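Local coordinates for protein N-deoxyribosyltransferase (PDB 6EVS) that transfers 2'-deoxyribose between nucleobases, as a nucleoside 2-deoxyribosyltransferase useful for making modified nucleosides, at residues N58-I63 against T82-G87. Numbering follows the deposited sequence.
Sequences NDLEHI and TAWELG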
loop_
_atom_site.group_PDB
_atom_site.type_symbol
_atom_site.label_atom_id
_atom_site.label_comp_id
_atom_site.label_asym_id
_atom_site.label_seq_id
_atom_site.Cartn_x
_atom_site.Cartn_y
_atom_site.Cartn_z
ATOM N N ASN A 58 13.078 -8.994 10.831
ATOM C CA ASN A 58 13.924 -9.476 9.748
ATOM C C ASN A 58 13.116 -10.292 8.754
ATOM O O ASN A 58 13.332 -10.197 7.538
ATOM C CB ASN A 58 15.078 -10.313 10.306
ATOM C CG ASN A 58 16.164 -10.559 9.277
ATOM O OD1 ASN A 58 16.458 -9.687 8.451
ATOM N ND2 ASN A 58 16.761 -11.744 9.313
ATOM N N ASP A 59 12.180 -11.099 9.257
ATOM C CA ASP A 59 11.348 -11.928 8.383
ATOM C C ASP A 59 10.489 -11.055 7.479
ATOM O O ASP A 59 10.484 -11.221 6.251
ATOM C CB ASP A 59 10.463 -12.856 9.223
ATOM C CG ASP A 59 11.222 -14.061 9.786
ATOM O OD1 ASP A 59 12.443 -14.182 9.531
ATOM O OD2 ASP A 59 10.588 -14.877 10.478
ATOM N N LEU A 60 9.740 -10.124 8.083
ATOM C CA LEU A 60 8.889 -9.221 7.313
ATOM C C LEU A 60 9.703 -8.406 6.308
ATOM O O LEU A 60 9.313 -8.276 5.140
ATOM C CB LEU A 60 8.119 -8.301 8.263
ATOM C CG LEU A 60 6.996 -7.449 7.674
ATOM C CD1 LEU A 60 6.001 -8.322 6.898
ATOM C CD2 LEU A 60 6.294 -6.665 8.776
ATOM N N GLU A 61 10.846 -7.859 6.731
ATOM C CA GLU A 61 11.688 -7.132 5.786
ATOM C C GLU A 61 12.098 -8.021 4.611
ATOM O O GLU A 61 12.183 -7.547 3.469
ATOM C CB GLU A 61 12.923 -6.553 6.490
ATOM C CG GLU A 61 13.498 -5.347 5.776
ATOM C CD GLU A 61 12.551 -4.154 5.788
ATOM O OE1 GLU A 61 12.683 -3.288 4.908
ATOM O OE2 GLU A 61 11.666 -4.083 6.669
ATOM N N HIS A 62 12.318 -9.325 4.851
ATOM C CA HIS A 62 12.713 -10.175 3.737
ATOM C C HIS A 62 11.530 -10.607 2.875
ATOM O O HIS A 62 11.728 -10.952 1.704
ATOM C CB HIS A 62 13.509 -11.376 4.237
ATOM C CG HIS A 62 14.950 -11.053 4.458
ATOM N ND1 HIS A 62 15.414 -10.513 5.639
ATOM C CD2 HIS A 62 16.019 -11.123 3.630
ATOM C CE1 HIS A 62 16.720 -10.325 5.549
ATOM N NE2 HIS A 62 17.112 -10.674 4.337
ATOM N N ILE A 63 10.309 -10.565 3.402
ATOM C CA ILE A 63 9.155 -10.690 2.514
ATOM C C ILE A 63 9.086 -9.481 1.599
ATOM O O ILE A 63 8.813 -9.603 0.397
ATOM C CB ILE A 63 7.847 -10.842 3.315
ATOM C CG1 ILE A 63 7.891 -12.041 4.258
ATOM C CG2 ILE A 63 6.657 -10.953 2.361
ATOM C CD1 ILE A 63 6.584 -12.172 5.024
ATOM N N THR A 82 3.016 -19.485 8.603
ATOM C CA THR A 82 3.114 -19.528 7.142
ATOM C C THR A 82 1.885 -18.900 6.504
ATOM O O THR A 82 2.000 -18.048 5.610
ATOM C CB THR A 82 3.291 -20.972 6.658
ATOM O OG1 THR A 82 4.558 -21.466 7.110
ATOM C CG2 THR A 82 3.242 -21.034 5.119
ATOM N N ALA A 83 0.695 -19.277 6.981
ATOM C CA ALA A 83 -0.534 -18.699 6.437
ATOM C C ALA A 83 -0.552 -17.178 6.600
ATOM O O ALA A 83 -0.945 -16.449 5.677
ATOM C CB ALA A 83 -1.748 -19.332 7.126
ATOM N N TRP A 84 -0.104 -16.689 7.763
ATOM C CA TRP A 84 0.033 -15.245 7.997
ATOM C C TRP A 84 0.967 -14.613 6.969
ATOM O O TRP A 84 0.667 -13.550 6.392
ATOM C CB TRP A 84 0.539 -15.027 9.441
ATOM C CG TRP A 84 0.564 -13.587 9.929
ATOM C CD1 TRP A 84 -0.353 -12.980 10.747
ATOM C CD2 TRP A 84 1.552 -12.592 9.625
ATOM N NE1 TRP A 84 -0.007 -11.657 10.950
ATOM C CE2 TRP A 84 1.164 -11.398 10.288
ATOM C CE3 TRP A 84 2.732 -12.593 8.874
ATOM C CZ2 TRP A 84 1.921 -10.212 10.221
ATOM C CZ3 TRP A 84 3.480 -11.388 8.789
ATOM C CH2 TRP A 84 3.060 -10.226 9.460
ATOM N N GLU A 85 2.100 -15.260 6.704
ATOM C CA GLU A 85 3.052 -14.701 5.747
ATOM C C GLU A 85 2.506 -14.702 4.327
ATOM O O GLU A 85 2.875 -13.829 3.537
ATOM C CB GLU A 85 4.372 -15.471 5.809
ATOM C CG GLU A 85 5.040 -15.315 7.176
ATOM C CD GLU A 85 6.245 -16.213 7.356
ATOM O OE1 GLU A 85 6.332 -17.289 6.716
ATOM O OE2 GLU A 85 7.108 -15.835 8.166
ATOM N N LEU A 86 1.662 -15.669 3.963
ATOM C CA LEU A 86 1.066 -15.608 2.619
ATOM C C LEU A 86 0.023 -14.500 2.521
ATOM O O LEU A 86 -0.087 -13.846 1.482
ATOM C CB LEU A 86 0.443 -16.960 2.233
ATOM C CG LEU A 86 1.405 -18.146 2.220
ATOM C CD1 LEU A 86 0.604 -19.451 2.149
ATOM C CD2 LEU A 86 2.371 -18.044 1.041
ATOM N N GLY A 87 -0.753 -14.267 3.584
ATOM C CA GLY A 87 -1.683 -13.144 3.561
ATOM C C GLY A 87 -0.969 -11.799 3.473
ATOM O O GLY A 87 -1.332 -10.932 2.675
#
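I63 reaches across to the aliphatic base of E85, its CD1 lying 4.0 Å from E85 CB and almost as near to E85 CG. The two side chains cross at about a right angle, one methyl set against two methylenes. A fully extended second torsion of I63 (chi2 -179°) carries CD1 forward to this point. E85 runs on extended beyond CG, and its OE2 is hydrogen-bonded to the hydroxyl of Y5, while D59 brings its carboxylate OD2 no nearer than 4.3 Å to E85 OE2.

Around this close spot the fit is slack. L60 meets the W84 indole at its edge, near the ring plane, with CD1 4.3 Å from CH2, and no hydrogen bond joins the segments. The axes of 58-63 and 82-87 come no closer than 11.4 Å and cross at -40°, and the looser flank borders a second subunit, whose Y90 packs on L60 and G87 on W84, and whose M109 reaches E85. Helices 49-65 and 80-91 pack next to each other against the same face of the parallel sheet, both touching strand 3-7, with strand 68-72 between them in sequence, as in the flavodoxin-like alpha/beta fold (strand order 2-1-3-4-5) of nucleoside 2-deoxyribosyltransferases.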